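Local coordinates for cellulase (Bacteroides salanitronis, PDB 6WQY), which probably hydrolyses internal beta-1,4-glucosidic linkages in cellulose and related plant polysaccharides, through its glycoside hydrolase family 5 catalytic domain, the part modelled here, at residues A[82-87]-A[95-100]; A[42-47]-A[119-124]; A[89-94]-A[145-150]; A[75-80]-A[102-107]. All coordinates share one frame; numbering follows the deposited sequence. Where two conformers were deposited one is given.

Interaction 1. Residues A[82-87]-A[95-100]; sequences LGHVGE and ETYLNR. With MG (magnesium ion), chain D.
Tyr97 and His84 meet ring against ring, and following Tyr97 outward from its backbone shows how. Its CB lies over one face of the imidazole, 4.0 Å from the centroid of the His84 ring and 15° off the ring normal, a CH-pi approach. CG, placed anti to the backbone N (chi1 -169°), makes the closest touch of the pair: Tyr97 CG lies 3.4 Å from His84 CD2, which sits above the phenol face near its rim. Next along the ring, Tyr97 CD1 and CD2 both lie 3.6 Å from His84 CD2, and CD1 also reaches toward His84 NE2. Further out, CE1, CE2 and CZ draw gradually away from the imidazole. With ring centroids 4.3 Å apart and planes inclined by 23°, the pair qualifies as an offset stack.

This stack pins the loop following barrel strand 74-77 against the first turn of helix 95-110, within one beta-alpha connection of the TIM-barrel domain of this family 5 glycoside hydrolase. Val48 and Ala49 of the short strand 48-49 also touch His84. At its tip, Tyr97 OH makes a weak hydrogen bond to Thr80 O.

At the start of the same helix, Glu95 faces away from the stack. In one of its two deposited conformers Glu95 binds the magnesium ion through OE1 alone, at 2.0 Å; Glu95 OE2 stays 3.4 Å from the metal. Five waters complete an octahedron, water 5 lying opposite the carboxylate.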
loop_
_atom_site.group_PDB
_atom_site.type_symbol
_atom_site.label_atom_id
_atom_site.label_comp_id
_atom_site.label_asym_id
_atom_site.label_seq_id
_atom_site.Cartn_x
_atom_site.Cartn_y
_atom_site.Cartn_z
ATOM N N LEU A 82 -2.098 -12.607 -11.615
ATOM C CA LEU A 82 -1.689 -13.083 -12.923
ATOM C C LEU A 82 -1.631 -14.603 -12.947
ATOM O O LEU A 82 -1.125 -15.248 -12.029
ATOM C CB LEU A 82 -0.308 -12.507 -13.261
ATOM C CG LEU A 82 -0.256 -10.992 -13.469
ATOM C CD1 LEU A 82 1.200 -10.538 -13.577
ATOM C CD2 LEU A 82 -1.043 -10.585 -14.681
ATOM N N GLY A 83 -2.161 -15.177 -14.018
ATOM C CA GLY A 83 -2.180 -16.609 -14.184
ATOM C C GLY A 83 -3.240 -17.333 -13.396
ATOM O O GLY A 83 -3.326 -18.564 -13.494
ATOM N N HIS A 84 -4.073 -16.625 -12.645
ATOM C CA HIS A 84 -5.126 -17.220 -11.834
ATOM C C HIS A 84 -6.502 -16.653 -12.153
ATOM O O HIS A 84 -7.430 -16.798 -11.342
ATOM C CB HIS A 84 -4.820 -17.047 -10.351
ATOM C CG HIS A 84 -3.669 -17.864 -9.894
ATOM N ND1 HIS A 84 -3.569 -19.215 -10.158
ATOM C CD2 HIS A 84 -2.592 -17.550 -9.147
ATOM C CE1 HIS A 84 -2.466 -19.691 -9.605
ATOM N NE2 HIS A 84 -1.856 -18.703 -8.986
ATOM N N VAL A 85 -6.661 -16.015 -13.307
ATOM C CA VAL A 85 -7.934 -15.426 -13.709
ATOM C C VAL A 85 -8.301 -15.943 -15.093
ATOM O O VAL A 85 -7.478 -15.907 -16.019
ATOM C CB VAL A 85 -7.881 -13.887 -13.701
ATOM C CG1 VAL A 85 -9.219 -13.318 -14.110
ATOM C CG2 VAL A 85 -7.501 -13.380 -12.321
ATOM N N GLY A 86 -9.524 -16.436 -15.236
ATOM C CA GLY A 86 -9.996 -16.981 -16.486
ATOM C C GLY A 86 -10.323 -15.901 -17.505
ATOM O O GLY A 86 -10.113 -14.706 -17.308
ATOM N N GLU A 87 -10.873 -16.359 -18.623
ATOM C CA GLU A 87 -11.166 -15.496 -19.754
ATOM C C GLU A 87 -12.485 -14.751 -19.555
ATOM O O GLU A 87 -13.312 -15.086 -18.696
ATOM C CB GLU A 87 -11.245 -16.321 -21.044
ATOM C CG GLU A 87 -9.947 -17.017 -21.419
ATOM C CD GLU A 87 -8.824 -16.037 -21.695
ATOM O OE1 GLU A 87 -9.112 -14.910 -22.149
ATOM O OE2 GLU A 87 -7.652 -16.394 -21.448
ATOM N N GLU A 95 -10.072 -20.947 -7.523
ATOM C CA GLU A 95 -10.609 -20.946 -6.164
ATOM C C GLU A 95 -9.520 -21.201 -5.127
ATOM O O GLU A 95 -9.566 -20.645 -4.019
ATOM C CB GLU A 95 -11.744 -21.956 -6.021
ATOM C CG GLU A 95 -12.677 -21.602 -4.881
ATOM C CD GLU A 95 -13.416 -20.306 -5.142
ATOM O OE1 GLU A 95 -13.981 -20.152 -6.245
ATOM O OE2 GLU A 95 -13.411 -19.429 -4.249
ATOM N N THR A 96 -8.556 -22.068 -5.440
ATOM C CA THR A 96 -7.487 -22.351 -4.491
ATOM C C THR A 96 -6.627 -21.119 -4.241
ATOM O O THR A 96 -6.205 -20.877 -3.106
ATOM C CB THR A 96 -6.645 -23.521 -4.972
ATOM O OG1 THR A 96 -7.448 -24.711 -4.904
ATOM C CG2 THR A 96 -5.407 -23.718 -4.120
ATOM N N TYR A 97 -6.351 -20.322 -5.275
ATOM C CA TYR A 97 -5.580 -19.103 -5.035
ATOM C C TYR A 97 -6.362 -18.131 -4.161
ATOM O O TYR A 97 -5.807 -17.513 -3.245
ATOM C CB TYR A 97 -5.171 -18.465 -6.353
ATOM C CG TYR A 97 -4.164 -17.356 -6.149
ATOM C CD1 TYR A 97 -2.912 -17.626 -5.606
ATOM C CD2 TYR A 97 -4.457 -16.038 -6.472
ATOM C CE1 TYR A 97 -1.980 -16.627 -5.402
ATOM C CE2 TYR A 97 -3.521 -15.032 -6.280
ATOM C CZ TYR A 97 -2.288 -15.329 -5.752
ATOM O OH TYR A 97 -1.316 -14.375 -5.539
ATOM N N LEU A 98 -7.653 -17.963 -4.442
ATOM C CA LEU A 98 -8.485 -17.119 -3.593
ATOM C C LEU A 98 -8.507 -17.636 -2.163
ATOM O O LEU A 98 -8.475 -16.846 -1.208
ATOM C CB LEU A 98 -9.878 -17.033 -4.208
ATOM C CG LEU A 98 -10.882 -16.068 -3.600
ATOM C CD1 LEU A 98 -10.329 -14.657 -3.505
ATOM C CD2 LEU A 98 -12.160 -16.081 -4.421
ATOM N N ASN A 99 -8.539 -18.961 -1.987
ATOM C CA ASN A 99 -8.448 -19.521 -0.651
ATOM C C ASN A 99 -7.137 -19.136 0.024
ATOM O O ASN A 99 -7.117 -18.847 1.228
ATOM C CB ASN A 99 -8.583 -21.038 -0.711
ATOM C CG ASN A 99 -8.561 -21.654 0.666
ATOM O OD1 ASN A 99 -9.589 -21.723 1.344
ATOM N ND2 ASN A 99 -7.396 -22.103 1.096
ATOM N N ARG A 100 -6.023 -19.160 -0.711
ATOM C CA ARG A 100 -4.745 -18.773 -0.115
ATOM C C ARG A 100 -4.782 -17.320 0.358
ATOM O O ARG A 100 -4.286 -16.992 1.443
ATOM C CB ARG A 100 -3.597 -18.984 -1.098
ATOM C CG ARG A 100 -2.243 -18.517 -0.585
ATOM C CD ARG A 100 -1.852 -19.217 0.709
ATOM N NE ARG A 100 -0.564 -18.759 1.214
ATOM C CZ ARG A 100 -0.178 -18.877 2.475
ATOM N NH1 ARG A 100 -0.974 -19.421 3.383
ATOM N NH2 ARG A 100 1.012 -18.409 2.828
HETATM MG MG MG D . -15.291 -18.825 -7.069
HETATM O O HOH W 1 -16.824 -19.902 -6.422
HETATM O O HOH W 2 -15.159 -17.873 -5.339
HETATM O O HOH W 3 -15.390 -19.845 -8.790
HETATM O O HOH W 4 -13.710 -17.530 -7.923
HETATM O O HOH W 5 -16.515 -17.324 -7.826
#

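Interaction 2. Residues A[42-47]-A[119-124]; sequences DAHNNG and IHHDGA
His121 and Asp42 bury the most surface here, with His44 third. Asp42 O lies at the edge of the His121 ring, near its plane, 3.3 Å from His121 CD2, a polarised C-H position; the same oxygen is hydrogen-bonded to Thr80 OG1, which also bonds His121 N. Farther round the same edge, water 6 sits in the ring plane and joins the two residues, donating to Asp42 OD2 at 2.7 Å and hydrogen-bonding to His121 NE2 at 2.9 Å. With chi1 at 44°, the carboxylate of Asp42 also reaches the backbone amides of Gln40, at OD1, and Asn39, at OD2. Asp42 CB touches the neighbouring imidazole, 3.5 Å from His120 CD2.

His44 comes to His121 from the short strand 44-45. Its NE2 lies 3.6 Å from His121 CB, and the rings meet obliquely, planes at 60° and centroids 5.5 Å apart. With an alanine here, His121 CB and CG would probably lose their imidazole neighbour, leaving a gap beside Trp54, whose ring also meets that of His44.

These residues belong to loops following barrel strands 34-37 and 114-118, the end of the barrel where family 5 enzymes carry their active site. No direct hydrogen bond crosses between the segments; carbon atoms make most side-chain touches, so the polar side of the pairing is probably mediated by water 6.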
loop_
_atom_site.group_PDB
_atom_site.type_symbol
_atom_site.label_atom_id
_atom_site.label_comp_id
_atom_site.label_asym_id
_atom_site.label_seq_id
_atom_site.Cartn_x
_atom_site.Cartn_y
_atom_site.Cartn_z
ATOM N N ASP A 42 2.388 -10.984 -3.971
ATOM C CA ASP A 42 2.688 -10.153 -5.126
ATOM C C ASP A 42 3.673 -10.801 -6.097
ATOM O O ASP A 42 3.730 -10.386 -7.270
ATOM C CB ASP A 42 3.209 -8.761 -4.709
ATOM C CG ASP A 42 4.244 -8.788 -3.579
ATOM O OD1 ASP A 42 4.038 -9.496 -2.565
ATOM O OD2 ASP A 42 5.269 -8.060 -3.713
ATOM N N ALA A 43 4.449 -11.776 -5.644
ATOM C CA ALA A 43 5.487 -12.365 -6.477
ATOM C C ALA A 43 4.862 -13.172 -7.609
ATOM O O ALA A 43 3.822 -13.823 -7.443
ATOM C CB ALA A 43 6.387 -13.270 -5.640
ATOM N N HIS A 44 5.518 -13.144 -8.760
ATOM C CA HIS A 44 5.041 -13.883 -9.918
ATOM C C HIS A 44 6.250 -14.271 -10.758
ATOM O O HIS A 44 7.246 -13.544 -10.807
ATOM C CB HIS A 44 4.024 -13.084 -10.737
ATOM C CG HIS A 44 4.536 -11.768 -11.221
ATOM N ND1 HIS A 44 4.953 -11.569 -12.524
ATOM C CD2 HIS A 44 4.694 -10.586 -10.586
ATOM C CE1 HIS A 44 5.347 -10.315 -12.661
ATOM N NE2 HIS A 44 5.201 -9.697 -11.501
ATOM N N ASN A 45 6.139 -15.406 -11.438
ATOM C CA ASN A 45 7.234 -15.942 -12.223
ATOM C C ASN A 45 6.620 -16.766 -13.334
ATOM O O ASN A 45 5.657 -17.503 -13.112
ATOM C CB ASN A 45 8.148 -16.810 -11.351
ATOM C CG ASN A 45 9.481 -17.112 -12.021
ATOM O OD1 ASN A 45 9.961 -16.346 -12.858
ATOM N ND2 ASN A 45 10.087 -18.233 -11.647
ATOM N N ASN A 46 7.173 -16.614 -14.538
ATOM C CA ASN A 46 6.706 -17.358 -15.708
ATOM C C ASN A 46 5.213 -17.141 -15.950
ATOM O O ASN A 46 4.489 -18.058 -16.341
ATOM C CB ASN A 46 7.052 -18.844 -15.582
ATOM C CG ASN A 46 8.551 -19.082 -15.474
ATOM O OD1 ASN A 46 9.348 -18.365 -16.077
ATOM N ND2 ASN A 46 8.937 -20.087 -14.696
ATOM N N GLY A 47 4.751 -15.915 -15.705
ATOM C CA GLY A 47 3.395 -15.514 -16.019
ATOM C C GLY A 47 2.354 -15.813 -14.961
ATOM O O GLY A 47 1.176 -15.480 -15.163
ATOM N N ILE A 119 -5.167 -5.556 -5.900
ATOM C CA ILE A 119 -4.654 -6.085 -7.163
ATOM C C ILE A 119 -3.301 -5.418 -7.387
ATOM O O ILE A 119 -3.226 -4.185 -7.470
ATOM C CB ILE A 119 -5.624 -5.807 -8.321
ATOM C CG1 ILE A 119 -6.934 -6.572 -8.133
ATOM C CG2 ILE A 119 -4.959 -6.138 -9.651
ATOM C CD1 ILE A 119 -7.983 -6.279 -9.196
ATOM N N HIS A 120 -2.227 -6.217 -7.470
ATOM C CA HIS A 120 -0.879 -5.658 -7.382
ATOM C C HIS A 120 -0.204 -5.686 -8.744
ATOM O O HIS A 120 -0.446 -4.780 -9.566
ATOM C CB HIS A 120 -0.094 -6.312 -6.236
ATOM C CG HIS A 120 1.029 -5.483 -5.724
ATOM N ND1 HIS A 120 0.836 -4.451 -4.824
ATOM C CD2 HIS A 120 2.359 -5.558 -5.968
ATOM C CE1 HIS A 120 2.025 -3.950 -4.525
ATOM N NE2 HIS A 120 2.965 -4.591 -5.209
ATOM N N HIS A 121 0.679 -6.656 -9.038
ATOM C CA HIS A 121 1.484 -6.566 -10.270
ATOM C C HIS A 121 0.703 -6.862 -11.545
ATOM O O HIS A 121 1.260 -6.695 -12.633
ATOM C CB HIS A 121 2.755 -7.388 -10.166
ATOM C CG HIS A 121 3.761 -6.801 -9.235
ATOM N ND1 HIS A 121 4.030 -5.449 -9.187
ATOM C CD2 HIS A 121 4.564 -7.393 -8.313
ATOM C CE1 HIS A 121 4.970 -5.244 -8.277
ATOM N NE2 HIS A 121 5.317 -6.405 -7.733
ATOM N N ASP A 122 -0.576 -7.215 -11.453
ATOM C CA ASP A 122 -1.413 -7.178 -12.649
ATOM C C ASP A 122 -1.309 -5.838 -13.355
ATOM O O ASP A 122 -1.458 -5.766 -14.574
ATOM C CB ASP A 122 -2.879 -7.404 -12.278
ATOM C CG ASP A 122 -3.124 -8.737 -11.607
ATOM O OD1 ASP A 122 -2.544 -8.950 -10.514
ATOM O OD2 ASP A 122 -3.914 -9.554 -12.153
ATOM N N GLY A 123 -1.089 -4.764 -12.600
ATOM C CA GLY A 123 -0.947 -3.442 -13.148
ATOM C C GLY A 123 0.472 -3.002 -13.401
ATOM O O GLY A 123 0.675 -1.824 -13.734
ATOM N N ALA A 124 1.470 -3.869 -13.263
ATOM C CA ALA A 124 2.851 -3.416 -13.380
ATOM C C ALA A 124 3.136 -2.903 -14.783
ATOM O O ALA A 124 3.026 -3.644 -15.765
ATOM C CB ALA A 124 3.812 -4.541 -13.021
HETATM O O HOH W 6 6.814 -6.592 -5.315
#

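Interaction 3. Residues A[89-94]-A[145-150]; sequences PDYTID and VKAQLA
The long loop between barrel strand 74-77 and helix 95-110 places Tyr91 against Gln148 and Ala147 of the neighbouring helix 139-159. The evidence for a face contact is direct: Gln148 CB stands 3.7 Å from the centroid of the Tyr91 ring, only 9° off the ring normal, a CH-pi contact almost over the centre. Beyond CB the glutamine chain is extended and runs across the same face, with CG 3.6 Å from Tyr91 CD1. Its amide is then nearly parallel to the phenol, the planes differing by 19°, and Gln148 OE1 ends 3.4 Å from Tyr91 CE1.

On the CE2 side of the ring the neighbours are the helix backbone, Gln148 N at 3.7 Å from Tyr91 CE2, and the methyl of Ala147, CB 4.0 Å from Tyr91 CE2. Tyr91 has a left-handed backbone, and its CG is anti to the carbonyl carbon, which carries the ring over to the helix.

Further along helix 139-159, the side chain of Gln155 holds the loop backbone, OE1 accepting from Ile93 N and NE2 donating to Tyr91 O. Asp94 then N-caps helix 95-110, its OD2 bonded to Tyr97 N. On another side of helix 139-159, Val145 and Lys146 pack on Trp199 of helix 191-209, so the helix lies between the Tyr91 loop and the next barrel helix.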
loop_
_atom_site.group_PDB
_atom_site.type_symbol
_atom_site.label_atom_id
_atom_site.label_comp_id
_atom_site.label_asym_id
_atom_site.label_seq_id
_atom_site.Cartn_x
_atom_site.Cartn_y
_atom_site.Cartn_z
ATOM N N PRO A 89 -16.309 -13.686 -20.405
ATOM C CA PRO A 89 -16.742 -12.530 -19.620
ATOM C C PRO A 89 -16.685 -12.731 -18.106
ATOM O O PRO A 89 -16.893 -11.782 -17.356
ATOM C CB PRO A 89 -18.204 -12.360 -20.047
ATOM C CG PRO A 89 -18.649 -13.765 -20.295
ATOM C CD PRO A 89 -17.461 -14.460 -20.918
ATOM N N ASP A 90 -16.437 -13.958 -17.654
ATOM C CA ASP A 90 -16.548 -14.229 -16.228
ATOM C C ASP A 90 -15.290 -13.868 -15.455
ATOM O O ASP A 90 -15.385 -13.533 -14.275
ATOM C CB ASP A 90 -16.891 -15.701 -16.006
ATOM C CG ASP A 90 -18.226 -16.081 -16.617
ATOM O OD1 ASP A 90 -19.226 -15.383 -16.339
ATOM O OD2 ASP A 90 -18.270 -17.063 -17.384
ATOM N N TYR A 91 -14.123 -13.929 -16.084
ATOM C CA TYR A 91 -12.862 -13.655 -15.408
ATOM C C TYR A 91 -12.799 -14.386 -14.067
ATOM O O TYR A 91 -12.499 -13.808 -13.027
ATOM C CB TYR A 91 -12.659 -12.152 -15.231
ATOM C CG TYR A 91 -12.665 -11.372 -16.526
ATOM C CD1 TYR A 91 -11.559 -11.376 -17.350
ATOM C CD2 TYR A 91 -13.769 -10.620 -16.907
ATOM C CE1 TYR A 91 -11.536 -10.640 -18.529
ATOM C CE2 TYR A 91 -13.756 -9.873 -18.075
ATOM C CZ TYR A 91 -12.638 -9.892 -18.880
ATOM O OH TYR A 91 -12.628 -9.149 -20.045
ATOM N N THR A 92 -13.065 -15.688 -14.106
ATOM C CA THR A 92 -13.187 -16.461 -12.877
ATOM C C THR A 92 -11.830 -16.607 -12.211
ATOM O O THR A 92 -10.843 -17.005 -12.849
ATOM C CB THR A 92 -13.764 -17.843 -13.189
ATOM O OG1 THR A 92 -15.052 -17.663 -13.772
ATOM C CG2 THR A 92 -13.863 -18.684 -11.930
ATOM N N ILE A 93 -11.779 -16.311 -10.919
ATOM C CA ILE A 93 -10.542 -16.451 -10.156
ATOM C C ILE A 93 -10.398 -17.888 -9.670
ATOM O O ILE A 93 -11.339 -18.469 -9.115
ATOM C CB ILE A 93 -10.507 -15.479 -8.963
ATOM C CG1 ILE A 93 -10.602 -14.032 -9.436
ATOM C CG2 ILE A 93 -9.236 -15.692 -8.144
ATOM C CD1 ILE A 93 -10.741 -13.018 -8.330
ATOM N N ASP A 94 -9.215 -18.480 -9.873
ATOM C CA ASP A 94 -8.960 -19.837 -9.392
ATOM C C ASP A 94 -9.272 -19.944 -7.900
ATOM O O ASP A 94 -8.772 -19.159 -7.093
ATOM C CB ASP A 94 -7.490 -20.186 -9.630
ATOM C CG ASP A 94 -7.100 -21.493 -8.979
ATOM O OD1 ASP A 94 -7.460 -22.544 -9.547
ATOM O OD2 ASP A 94 -6.450 -21.460 -7.900
ATOM N N VAL A 145 -10.887 -3.737 -19.609
ATOM C CA VAL A 145 -10.227 -3.566 -18.321
ATOM C C VAL A 145 -11.263 -3.396 -17.225
ATOM O O VAL A 145 -11.178 -4.022 -16.164
ATOM C CB VAL A 145 -9.248 -2.381 -18.345
ATOM C CG1 VAL A 145 -8.695 -2.147 -16.947
ATOM C CG2 VAL A 145 -8.124 -2.628 -19.330
ATOM N N LYS A 146 -12.248 -2.532 -17.466
ATOM C CA LYS A 146 -13.287 -2.314 -16.471
ATOM C C LYS A 146 -14.076 -3.589 -16.202
ATOM O O LYS A 146 -14.423 -3.877 -15.049
ATOM C CB LYS A 146 -14.214 -1.194 -16.925
ATOM C CG LYS A 146 -13.561 0.188 -16.904
ATOM C CD LYS A 146 -14.504 1.227 -17.477
ATOM C CE LYS A 146 -13.923 2.619 -17.440
ATOM N NZ LYS A 146 -14.839 3.624 -18.061
ATOM N N ALA A 147 -14.379 -4.358 -17.243
ATOM C CA ALA A 147 -15.134 -5.590 -17.044
ATOM C C ALA A 147 -14.358 -6.564 -16.166
ATOM O O ALA A 147 -14.925 -7.212 -15.282
ATOM C CB ALA A 147 -15.453 -6.238 -18.387
ATOM N N GLN A 148 -13.052 -6.684 -16.407
ATOM C CA GLN A 148 -12.227 -7.580 -15.600
ATOM C C GLN A 148 -12.101 -7.070 -14.164
ATOM O O GLN A 148 -12.200 -7.852 -13.206
ATOM C CB GLN A 148 -10.860 -7.767 -16.257
ATOM C CG GLN A 148 -9.979 -8.715 -15.474
ATOM C CD GLN A 148 -8.829 -9.292 -16.258
ATOM O OE1 GLN A 148 -8.693 -9.070 -17.455
ATOM N NE2 GLN A 148 -8.001 -10.073 -15.583
ATOM N N LEU A 149 -11.887 -5.762 -14.001
ATOM C CA LEU A 149 -11.793 -5.175 -12.668
ATOM C C LEU A 149 -13.072 -5.418 -11.872
ATOM O O LEU A 149 -13.023 -5.793 -10.693
ATOM C CB LEU A 149 -11.506 -3.682 -12.813
ATOM C CG LEU A 149 -11.154 -2.894 -11.561
ATOM C CD1 LEU A 149 -9.806 -3.307 -11.004
ATOM C CD2 LEU A 149 -11.164 -1.413 -11.904
ATOM N N ALA A 150 -14.229 -5.209 -12.498
ATOM C CA ALA A 150 -15.494 -5.390 -11.802
ATOM C C ALA A 150 -15.727 -6.862 -11.484
ATOM O O ALA A 150 -16.190 -7.202 -10.385
ATOM C CB ALA A 150 -16.637 -4.835 -12.655
#

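Interaction 4. Residues A[75-80]-A[102-107]; sequences VRIPVT and AEVVGY
No flat group enters the touch between Ile77 and Val104, which is wholly aliphatic. Within the helix, the Tyr107 ring has Glu103 O 3.2 Å above one face, toward the rim, and the phenol OH is hydrogen-bonded to Arg100 NH1. The contact proper is made by methyl groups. Ile77 has CG1 anti to the carbonyl carbon (chi1 -58°) and an extended chain beyond it, which carries CD1 to the helix. There Ile77 CD1 meets Val104 CG1 at 3.9 Å and Val105 CG2 at 4.3 Å. The second branch joins in, Ile77 CG2 standing 4.0 Å from the same Val104 CG1, which is thus gripped by both arms of the isoleucine. An alanine at Ile77 removes both CD1 and CG2, and would probably leave a gap in front of Val104 and Val105.

Ala115 and Ile117 of strand 114-118 also touch Ile77, and Phe64 of helix 61-70 covers Val104. Arg76, next to Ile77, is salt-bridged to Glu170 and Glu309. This is the buried strand-to-helix packing of a right-handed beta-alpha-beta unit, strand 74-77, helix 95-110 and strand 114-118, within the closed eight-stranded TIM barrel.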
loop_
_atom_site.group_PDB
_atom_site.type_symbol
_atom_site.label_atom_id
_atom_site.label_comp_id
_atom_site.label_asym_id
_atom_site.label_seq_id
_atom_site.Cartn_x
_atom_site.Cartn_y
_atom_site.Cartn_z
ATOM N N VAL A 75 -1.638 -4.706 8.381
ATOM C CA VAL A 75 -0.781 -5.317 7.367
ATOM C C VAL A 75 -1.394 -5.122 5.995
ATOM O O VAL A 75 -2.559 -5.480 5.770
ATOM C CB VAL A 75 -0.577 -6.817 7.640
ATOM C CG1 VAL A 75 0.272 -7.446 6.565
ATOM C CG2 VAL A 75 0.066 -7.013 8.991
ATOM N N ARG A 76 -0.592 -4.629 5.053
ATOM C CA ARG A 76 -0.971 -4.621 3.650
ATOM C C ARG A 76 -0.440 -5.889 3.015
ATOM O O ARG A 76 0.736 -6.243 3.179
ATOM C CB ARG A 76 -0.431 -3.370 2.964
ATOM C CG ARG A 76 -0.773 -3.240 1.481
ATOM C CD ARG A 76 -0.534 -1.827 1.012
ATOM N NE ARG A 76 -0.719 -1.564 -0.408
ATOM C CZ ARG A 76 0.235 -1.605 -1.328
ATOM N NH1 ARG A 76 1.451 -2.044 -1.047
ATOM N NH2 ARG A 76 -0.059 -1.196 -2.556
ATOM N N ILE A 77 -1.332 -6.584 2.320
ATOM C CA ILE A 77 -1.088 -7.869 1.683
ATOM C C ILE A 77 -1.232 -7.628 0.182
ATOM O O ILE A 77 -2.330 -7.778 -0.385
ATOM C CB ILE A 77 -2.106 -8.919 2.170
ATOM C CG1 ILE A 77 -2.060 -9.092 3.692
ATOM C CG2 ILE A 77 -1.864 -10.253 1.467
ATOM C CD1 ILE A 77 -3.293 -9.751 4.275
ATOM N N PRO A 78 -0.164 -7.249 -0.508
ATOM C CA PRO A 78 -0.241 -7.123 -1.967
ATOM C C PRO A 78 -0.524 -8.487 -2.572
ATOM O O PRO A 78 0.073 -9.491 -2.170
ATOM C CB PRO A 78 1.139 -6.596 -2.359
ATOM C CG PRO A 78 1.992 -6.710 -1.198
ATOM C CD PRO A 78 1.156 -6.885 0.021
ATOM N N VAL A 79 -1.418 -8.524 -3.569
ATOM C CA VAL A 79 -1.770 -9.780 -4.227
ATOM C C VAL A 79 -1.695 -9.572 -5.736
ATOM O O VAL A 79 -2.427 -8.743 -6.288
ATOM C CB VAL A 79 -3.175 -10.287 -3.859
ATOM C CG1 VAL A 79 -3.429 -11.621 -4.568
ATOM C CG2 VAL A 79 -3.336 -10.438 -2.360
ATOM N N THR A 80 -0.831 -10.343 -6.390
ATOM C CA THR A 80 -0.805 -10.446 -7.841
ATOM C C THR A 80 -1.663 -11.633 -8.249
ATOM O O THR A 80 -1.550 -12.717 -7.666
ATOM C CB THR A 80 0.633 -10.610 -8.315
ATOM O OG1 THR A 80 1.322 -9.391 -8.027
ATOM C CG2 THR A 80 0.721 -10.911 -9.804
ATOM N N ALA A 102 -7.389 -15.784 1.337
ATOM C CA ALA A 102 -8.199 -15.846 2.549
ATOM C C ALA A 102 -7.428 -16.411 3.735
ATOM O O ALA A 102 -7.684 -16.003 4.884
ATOM C CB ALA A 102 -9.472 -16.657 2.283
ATOM N N GLU A 103 -6.499 -17.340 3.506
ATOM C CA GLU A 103 -5.669 -17.832 4.604
ATOM C C GLU A 103 -4.842 -16.701 5.203
ATOM O O GLU A 103 -4.748 -16.560 6.426
ATOM C CB GLU A 103 -4.742 -18.949 4.124
ATOM C CG GLU A 103 -5.450 -20.248 3.835
ATOM C CD GLU A 103 -4.545 -21.343 3.311
ATOM O OE1 GLU A 103 -3.338 -21.112 3.076
ATOM O OE2 GLU A 103 -5.060 -22.475 3.113
ATOM N N VAL A 104 -4.220 -15.900 4.351
ATOM C CA VAL A 104 -3.346 -14.835 4.823
ATOM C C VAL A 104 -4.161 -13.736 5.498
ATOM O O VAL A 104 -3.776 -13.246 6.565
ATOM C CB VAL A 104 -2.460 -14.329 3.670
ATOM C CG1 VAL A 104 -1.563 -13.197 4.145
ATOM C CG2 VAL A 104 -1.610 -15.469 3.126
ATOM N N VAL A 105 -5.307 -13.363 4.921
ATOM C CA VAL A 105 -6.235 -12.464 5.609
ATOM C C VAL A 105 -6.594 -13.012 6.980
ATOM O O VAL A 105 -6.651 -12.274 7.972
ATOM C CB VAL A 105 -7.489 -12.234 4.743
ATOM C CG1 VAL A 105 -8.586 -11.563 5.549
ATOM C CG2 VAL A 105 -7.147 -11.406 3.519
ATOM N N GLY A 106 -6.845 -14.317 7.060
ATOM C CA GLY A 106 -7.197 -14.935 8.326
ATOM C C GLY A 106 -6.088 -14.911 9.346
ATOM O O GLY A 106 -6.356 -14.806 10.547
ATOM N N TYR A 107 -4.831 -14.990 8.899
ATOM C CA TYR A 107 -3.725 -14.852 9.837
ATOM C C TYR A 107 -3.760 -13.473 10.480
ATOM O O TYR A 107 -3.559 -13.328 11.687
ATOM C CB TYR A 107 -2.376 -14.995 9.131
ATOM C CG TYR A 107 -2.069 -16.293 8.432
ATOM C CD1 TYR A 107 -2.651 -17.498 8.796
ATOM C CD2 TYR A 107 -1.169 -16.299 7.378
ATOM C CE1 TYR A 107 -2.333 -18.678 8.120
ATOM C CE2 TYR A 107 -0.847 -17.451 6.714
ATOM C CZ TYR A 107 -1.430 -18.636 7.070
ATOM O OH TYR A 107 -1.094 -19.785 6.367
#

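The contacts cluster around the first three barrel strands, the loops that follow them and helices 95-110 and 139-159. Helix 95-110 serves both interaction 1 and interaction 4, whose centres are 14 Å apart. Interactions 1 and 3, 11 Å apart, share the loop before that helix through Gly86 N to Thr92 O at 2.8 Å and Asp94 N to His84 O at 2.9 Å, both probable hydrogen bonds. Interaction 2 adjoins interaction 4 through Asp42 O and Thr80 OG1, 2.7 Å apart, and meets interaction 1 where Leu82 packs on His44 and His121. Interactions 3 and 4 do not touch. Magnesium is bound at interaction 1; Tyr91 lies about 11 Å from this ion, His44 about 11 Å from a different one.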